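Local coordinates for protein Cif-like 1 (Burkholderia cenocepacia, PDB 7JQY) that probably acts as a hydrolase of the alpha/beta hydrolase fold, related to Cif epoxide hydrolases, and assembles as an octamer, at residues A144-P149 with L251-D256; D256-A261 with T282-P287. The protein carries 1 engineered substitution. All blocks are in the same frame, centred on the assembly; numbering follows the deposited sequence.

Interaction 1 (A144-P149 with L251-D256); sequences AMLDVP and LALAGD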
ATOM      1  N   ALA B 144     -10.732  30.880 -32.062  1.00 46.06           N
ATOM      2  CA  ALA B 144     -11.652  29.746 -32.120  1.00 43.19           C
ATOM      3  C   ALA B 144     -11.882  29.215 -30.714  1.00 44.44           C
ATOM      4  O   ALA B 144     -10.920  28.932 -29.989  1.00 42.94           O
ATOM      5  CB  ALA B 144     -11.125  28.635 -33.029  1.00 41.49           C
ATOM      6  N   MET B 145     -13.152  29.070 -30.337  1.00 40.00           N
ATOM      7  CA  MET B 145     -13.536  28.726 -28.972  1.00 44.87           C
ATOM      8  C   MET B 145     -14.267  27.388 -28.968  1.00 45.62           C
ATOM      9  O   MET B 145     -15.324  27.254 -29.598  1.00 41.92           O
ATOM     10  CB  MET B 145     -14.414  29.832 -28.381  1.00 46.16           C
ATOM     11  CG  MET B 145     -13.711  31.197 -28.351  1.00 48.76           C
ATOM     12  SD  MET B 145     -14.703  32.494 -27.584  1.00 52.68           S
ATOM     13  CE  MET B 145     -14.031  32.463 -25.925  1.00 50.22           C
ATOM     14  N   LEU B 146     -13.736  26.415 -28.223  1.00 41.50           N
ATOM     15  CA  LEU B 146     -14.213  25.036 -28.289  1.00 40.18           C
ATOM     16  C   LEU B 146     -14.767  24.564 -26.951  1.00 40.12           C
ATOM     17  O   LEU B 146     -14.152  24.784 -25.900  1.00 39.83           O
ATOM     18  CB  LEU B 146     -13.096  24.076 -28.718  1.00 39.67           C
ATOM     19  CG  LEU B 146     -12.234  24.333 -29.957  1.00 42.41           C
ATOM     20  CD1 LEU B 146     -11.409  23.080 -30.268  1.00 39.06           C
ATOM     21  CD2 LEU B 146     -13.066  24.735 -31.154  1.00 41.93           C
ATOM     22  N   ASP B 147     -15.928  23.911 -27.011  1.00 39.16           N
ATOM     23  CA  ASP B 147     -16.397  22.933 -26.030  1.00 42.58           C
ATOM     24  C   ASP B 147     -16.934  23.484 -24.710  1.00 43.29           C
ATOM     25  O   ASP B 147     -17.894  22.925 -24.166  1.00 42.76           O
ATOM     26  CB  ASP B 147     -15.272  21.925 -25.742  1.00 36.04           C
ATOM     27  CG  ASP B 147     -14.914  21.103 -26.968  1.00 39.51           C
ATOM     28  OD1 ASP B 147     -15.824  20.820 -27.768  1.00 39.02           O
ATOM     29  OD2 ASP B 147     -13.724  20.751 -27.151  1.00 40.85           O
ATOM     30  N   VAL B 148     -16.328  24.536 -24.170  1.00 40.15           N
ATOM     31  CA  VAL B 148     -16.625  24.967 -22.802  1.00 41.65           C
ATOM     32  C   VAL B 148     -16.950  26.458 -22.773  1.00 45.60           C
ATOM     33  O   VAL B 148     -16.305  27.243 -23.489  1.00 44.31           O
ATOM     34  CB  VAL B 148     -15.438  24.645 -21.871  1.00 43.53           C
ATOM     35  CG1 VAL B 148     -15.680  25.131 -20.440  1.00 43.81           C
ATOM     36  CG2 VAL B 148     -15.151  23.155 -21.881  1.00 41.01           C
ATOM     37  N   PRO B 149     -17.936  26.897 -21.990  1.00 45.44           N
ATOM     38  CA  PRO B 149     -18.145  28.338 -21.796  1.00 46.13           C
ATOM     39  C   PRO B 149     -17.115  28.933 -20.847  1.00 48.55           C
ATOM     40  O   PRO B 149     -16.593  28.257 -19.958  1.00 48.90           O
ATOM     41  CB  PRO B 149     -19.542  28.408 -21.178  1.00 44.16           C
ATOM     42  CG  PRO B 149     -19.657  27.095 -20.428  1.00 48.85           C
ATOM     43  CD  PRO B 149     -18.959  26.086 -21.299  1.00 44.09           C
ATOM     44  N   LEU B 251     -14.856  31.970 -33.951  1.00 52.86           N
ATOM     45  CA  LEU B 251     -15.524  30.722 -34.299  1.00 50.62           C
ATOM     46  C   LEU B 251     -15.802  29.950 -33.018  1.00 50.74           C
ATOM     47  O   LEU B 251     -14.918  29.846 -32.160  1.00 47.64           O
ATOM     48  CB  LEU B 251     -14.668  29.884 -35.255  1.00 50.92           C
ATOM     49  CG  LEU B 251     -15.106  28.446 -35.550  1.00 53.10           C
ATOM     50  CD1 LEU B 251     -16.356  28.419 -36.406  1.00 48.82           C
ATOM     51  CD2 LEU B 251     -13.974  27.660 -36.221  1.00 49.92           C
ATOM     52  N   ALA B 252     -17.034  29.449 -32.875  1.00 49.46           N
ATOM     53  CA  ALA B 252     -17.462  28.686 -31.707  1.00 49.42           C
ATOM     54  C   ALA B 252     -17.889  27.288 -32.141  1.00 49.68           C
ATOM     55  O   ALA B 252     -18.718  27.146 -33.049  1.00 52.37           O
ATOM     56  CB  ALA B 252     -18.616  29.387 -30.979  1.00 51.75           C
ATOM     57  N   LEU B 253     -17.335  26.258 -31.489  1.00 47.24           N
ATOM     58  CA  LEU B 253     -17.605  24.866 -31.845  1.00 47.44           C
ATOM     59  C   LEU B 253     -17.817  24.014 -30.600  1.00 45.75           C
ATOM     60  O   LEU B 253     -17.165  24.227 -29.576  1.00 40.91           O
ATOM     61  CB  LEU B 253     -16.462  24.262 -32.663  1.00 43.98           C
ATOM     62  CG  LEU B 253     -16.051  24.958 -33.955  1.00 46.23           C
ATOM     63  CD1 LEU B 253     -14.736  24.369 -34.467  1.00 48.22           C
ATOM     64  CD2 LEU B 253     -17.140  24.830 -34.998  1.00 46.82           C
ATOM     65  N   ALA B 254     -18.719  23.034 -30.703  1.00 44.68           N
ATOM     66  CA  ALA B 254     -18.957  22.082 -29.623  1.00 41.92           C
ATOM     67  C   ALA B 254     -19.717  20.883 -30.172  1.00 41.05           C
ATOM     68  O   ALA B 254     -20.293  20.935 -31.261  1.00 46.19           O
ATOM     69  CB  ALA B 254     -19.720  22.723 -28.458  1.00 41.70           C
ATOM     70  N   GLY B 255     -19.674  19.781 -29.424  1.00 40.39           N
ATOM     71  CA  GLY B 255     -20.364  18.577 -29.852  1.00 41.57           C
ATOM     72  C   GLY B 255     -21.841  18.608 -29.495  1.00 43.48           C
ATOM     73  O   GLY B 255     -22.250  19.180 -28.484  1.00 43.10           O
ATOM     74  N   ASP B 256     -22.656  17.957 -30.331  1.00 41.78           N
ATOM     75  CA  ASP B 256     -24.094  17.968 -30.088  1.00 44.91           C
ATOM     76  C   ASP B 256     -24.472  17.174 -28.848  1.00 45.02           C
ATOM     77  O   ASP B 256     -25.565  17.376 -28.309  1.00 43.61           O
ATOM     78  CB  ASP B 256     -24.867  17.429 -31.299  1.00 45.80           C
ATOM     79  CG  ASP B 256     -24.529  15.985 -31.624  1.00 48.46           C
ATOM     80  OD1 ASP B 256     -23.553  15.449 -31.056  1.00 47.11           O
ATOM     81  OD2 ASP B 256     -25.254  15.377 -32.441  1.00 49.58           O
TER
HETATM   82  O   HOH W   1     -17.901  19.428 -27.401  1.00 37.35           O
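Leu251 O receives Met145 N at 2.7 Å, an almost linear hydrogen bond (N-H...O 164°), while the CA-H of Ala144 leans on the same oxygen. This is the parallel pairing of neighbouring strands in the central sheet of an alpha/beta hydrolase, the strand ends 144-146 and 251-255 running in the same direction at 20° to each other. The ladder continues as Leu253 N donates to Met145 O at 2.9 Å and Asp147 N to Leu253 O, so the backbones are bonded up to where the first strand leaves the sheet. Ala144, Leu146, Leu251 and Leu253 share one face, where helix 291-303 packs on Ala144, Leu251 and Leu253 and Trp64 lies against Leu146; Met145 and Ala252 share the other, where helix 262-268 meets Ala252. On the leucine face Leu146 and Leu253 lie alongside one another, pointing the same way, with CD2 of Leu146 3.7 Å from CD1 of Leu253. Beyond the strand, Val148 N bonds back to Leu146 O, closing a classic gamma turn with Asp147 at its centre (phi 77°). That turn sends the chain away from the second strand, yet the Asp147 carboxylate reaches back toward it, and a water completes the link. OD2 is paired with Arg122 in a salt bridge; the water donates to Asp147 OD1 (2.5 Å, short) and accepts the N-H of Gly255 (2.7 Å to N).

Interaction 2 (D256-A261 with T282-P287); sequences DKSNGA and TGHWLP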
ATOM      1  N   ASP B 256     -22.656  17.957 -30.331  1.00 41.78           N
ATOM      2  CA  ASP B 256     -24.094  17.968 -30.088  1.00 44.91           C
ATOM      3  C   ASP B 256     -24.472  17.174 -28.848  1.00 45.02           C
ATOM      4  O   ASP B 256     -25.565  17.376 -28.309  1.00 43.61           O
ATOM      5  CB  ASP B 256     -24.867  17.429 -31.299  1.00 45.80           C
ATOM      6  CG  ASP B 256     -24.529  15.985 -31.624  1.00 48.46           C
ATOM      7  OD1 ASP B 256     -23.553  15.449 -31.056  1.00 47.11           O
ATOM      8  OD2 ASP B 256     -25.254  15.377 -32.441  1.00 49.58           O
ATOM      9  N   LYS B 257     -23.612  16.265 -28.392  1.00 42.56           N
ATOM     10  CA  LYS B 257     -23.916  15.474 -27.208  1.00 42.52           C
ATOM     11  C   LYS B 257     -23.374  16.095 -25.934  1.00 40.51           C
ATOM     12  O   LYS B 257     -23.512  15.496 -24.863  1.00 39.51           O
ATOM     13  CB  LYS B 257     -23.364  14.054 -27.359  1.00 36.51           C
ATOM     14  CG  LYS B 257     -23.837  13.323 -28.588  1.00 41.03           C
ATOM     15  CD  LYS B 257     -25.321  12.998 -28.490  1.00 45.09           C
ATOM     16  CE  LYS B 257     -25.757  12.090 -29.625  1.00 45.62           C
ATOM     17  NZ  LYS B 257     -27.233  11.994 -29.719  1.00 51.86           N
ATOM     18  N   SER B 258     -22.832  17.309 -26.012  1.00 41.44           N
ATOM     19  CA  SER B 258     -22.365  17.991 -24.815  1.00 41.05           C
ATOM     20  C   SER B 258     -22.914  19.419 -24.825  1.00 45.10           C
ATOM     21  O   SER B 258     -24.139  19.599 -24.747  1.00 45.39           O
ATOM     22  CB  SER B 258     -20.825  17.913 -24.772  1.00 41.00           C
ATOM     23  OG  SER B 258     -20.227  18.783 -23.831  1.00 42.67           O
ATOM     24  N   ASN B 259     -22.066  20.441 -24.985  1.00 41.31           N
ATOM     25  CA  ASN B 259     -22.589  21.806 -24.879  1.00 45.91           C
ATOM     26  C   ASN B 259     -23.264  22.283 -26.163  1.00 46.34           C
ATOM     27  O   ASN B 259     -24.145  23.144 -26.107  1.00 41.41           O
ATOM     28  CB  ASN B 259     -21.475  22.785 -24.504  1.00 43.18           C
ATOM     29  CG  ASN B 259     -21.239  22.837 -23.011  1.00 48.09           C
ATOM     30  OD1 ASN B 259     -22.162  22.619 -22.222  1.00 49.08           O
ATOM     31  ND2 ASN B 259     -19.996  23.103 -22.608  1.00 43.60           N
ATOM     32  N   GLY B 260     -22.851  21.753 -27.313  1.00 46.71           N
ATOM     33  CA  GLY B 260     -23.542  22.033 -28.560  1.00 45.24           C
ATOM     34  C   GLY B 260     -23.631  23.515 -28.864  1.00 51.23           C
ATOM     35  O   GLY B 260     -22.623  24.241 -28.895  1.00 40.98           O
ATOM     36  N   ALA B 261     -24.873  23.954 -29.113  1.00 47.33           N
ATOM     37  CA  ALA B 261     -25.166  25.313 -29.537  1.00 48.02           C
ATOM     38  C   ALA B 261     -24.895  26.342 -28.455  1.00 47.01           C
ATOM     39  O   ALA B 261     -24.834  27.534 -28.762  1.00 51.96           O
ATOM     40  CB  ALA B 261     -26.633  25.418 -29.982  1.00 49.62           C
ATOM     41  N   THR B 282     -20.934  13.955 -31.370  1.00 40.59           N
ATOM     42  CA  THR B 282     -19.649  14.279 -30.759  1.00 41.99           C
ATOM     43  C   THR B 282     -19.867  14.717 -29.323  1.00 41.47           C
ATOM     44  O   THR B 282     -20.830  15.429 -29.021  1.00 38.71           O
ATOM     45  CB  THR B 282     -18.932  15.395 -31.527  1.00 40.07           C
ATOM     46  OG1 THR B 282     -18.708  14.982 -32.881  1.00 42.64           O
ATOM     47  CG2 THR B 282     -17.592  15.739 -30.878  1.00 41.54           C
ATOM     48  N   GLY B 283     -18.992  14.256 -28.431  1.00 40.10           N
ATOM     49  CA  GLY B 283     -19.121  14.650 -27.044  1.00 36.97           C
ATOM     50  C   GLY B 283     -18.336  15.892 -26.689  1.00 35.05           C
ATOM     51  O   GLY B 283     -18.158  16.792 -27.511  1.00 32.75           O
ATOM     52  N   HIS B 284     -17.775  15.888 -25.483  1.00 37.96           N
ATOM     53  CA  HIS B 284     -17.142  17.058 -24.896  1.00 36.91           C
ATOM     54  C   HIS B 284     -15.738  17.310 -25.428  1.00 35.80           C
ATOM     55  O   HIS B 284     -15.264  18.449 -25.346  1.00 36.09           O
ATOM     56  CB  HIS B 284     -17.103  16.888 -23.376  1.00 36.38           C
ATOM     57  CG  HIS B 284     -16.682  18.112 -22.626  1.00 37.71           C
ATOM     58  ND1 HIS B 284     -17.496  19.217 -22.482  1.00 40.60           N
ATOM     59  CD2 HIS B 284     -15.541  18.396 -21.956  1.00 35.63           C
ATOM     60  CE1 HIS B 284     -16.872  20.130 -21.759  1.00 39.44           C
ATOM     61  NE2 HIS B 284     -15.680  19.660 -21.432  1.00 36.77           N
ATOM     62  N   TRP B 285     -15.070  16.297 -25.980  1.00 33.34           N
ATOM     63  CA  TRP B 285     -13.639  16.376 -26.311  1.00 34.88           C
ATOM     64  C   TRP B 285     -13.459  16.454 -27.823  1.00 34.62           C
ATOM     65  O   TRP B 285     -13.081  15.481 -28.472  1.00 35.81           O
ATOM     66  CB  TRP B 285     -12.881  15.167 -25.731  1.00 31.97           C
ATOM     67  CG  TRP B 285     -13.288  14.803 -24.330  1.00 34.61           C
ATOM     68  CD1 TRP B 285     -14.100  13.764 -23.951  1.00 33.50           C
ATOM     69  CD2 TRP B 285     -12.889  15.465 -23.122  1.00 33.09           C
ATOM     70  NE1 TRP B 285     -14.224  13.743 -22.583  1.00 33.60           N
ATOM     71  CE2 TRP B 285     -13.493  14.775 -22.050  1.00 31.96           C
ATOM     72  CE3 TRP B 285     -12.076  16.571 -22.842  1.00 35.53           C
ATOM     73  CZ2 TRP B 285     -13.324  15.165 -20.716  1.00 30.83           C
ATOM     74  CZ3 TRP B 285     -11.906  16.957 -21.517  1.00 33.11           C
ATOM     75  CH2 TRP B 285     -12.534  16.255 -20.470  1.00 33.50           C
ATOM     76  N   LEU B 286     -13.680  17.645 -28.374  1.00 34.08           N
ATOM     77  CA  LEU B 286     -13.658  17.801 -29.826  1.00 35.77           C
ATOM     78  C   LEU B 286     -12.355  17.343 -30.466  1.00 35.40           C
ATOM     79  O   LEU B 286     -12.418  16.584 -31.449  1.00 34.65           O
ATOM     80  CB  LEU B 286     -13.992  19.252 -30.197  1.00 39.23           C
ATOM     81  CG  LEU B 286     -15.278  19.406 -31.014  1.00 38.84           C
ATOM     82  CD1 LEU B 286     -15.466  20.857 -31.429  1.00 39.30           C
ATOM     83  CD2 LEU B 286     -15.271  18.486 -32.233  1.00 37.05           C
ATOM     84  N   PRO B 287     -11.165  17.752 -29.996  1.00 36.14           N
ATOM     85  CA  PRO B 287      -9.930  17.270 -30.646  1.00 35.16           C
ATOM     86  C   PRO B 287      -9.736  15.764 -30.555  1.00 33.54           C
ATOM     87  O   PRO B 287      -9.124  15.179 -31.456  1.00 33.68           O
ATOM     88  CB  PRO B 287      -8.820  18.034 -29.907  1.00 32.96           C
ATOM     89  CG  PRO B 287      -9.491  19.231 -29.334  1.00 36.48           C
ATOM     90  CD  PRO B 287     -10.871  18.756 -28.957  1.00 32.29           C
TER
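Ser258 OG and the imidazole of His284 each swing to the side opposite their own backbone nitrogen (chi1 167° and -170°), and this brings the hydroxyl to the edge of the ring, in its plane. There Ser258 OG and His284 ND1 form a hydrogen bond of 3.1 Å, and CB of Ser258 packs against the Gly283-His284 peptide. Earlier along both segments, Thr282 is held through both ends of its backbone. Its N donates to Asp256 OD1 at 3.0 Å on the syn side of the carboxylate, somewhat out of plane, and its O accepts Lys257 N at 3.0 Å. Asp256 OD2 takes Asn281 N, so one carboxylate receives two successive backbone N-H groups. CB of Lys257 lies 3.3 Å from Thr282 O, the rest of the side chain extending away. The loops following strand 250-255 and the last strand meet here; the latter in alpha/beta hydrolases usually carries the catalytic histidine, consistent with His284 sitting near the probable nucleophile elbow, whose central residue is engineered to serine. The chemistry implies an imidazole whose rotation is probably restrained by the hydroxyl at ND1, on a loop held by one carboxylate bond and one backbone bond.

From the N terminus, strand 140-146 comes first, and the chain then passes through a long, mainly helical excursion before returning as strand 250-255, where interaction 1 closes the loop. Interaction 2 opens only afterwards: the chain runs on through helix 262-268 and the edge strand 274-279, after which residues 282-287 come back to meet 256-261. The two loops are therefore in series, neither nesting nor crossing, and they share Asp256. In space they adjoin, about 8 Å between centres, and a probable hydrogen bond from Asn259 ND2 to Asp147 O joins them. Together they gather three loops that follow strands 140-146, 250-255 and 274-279 at one end of the sheet.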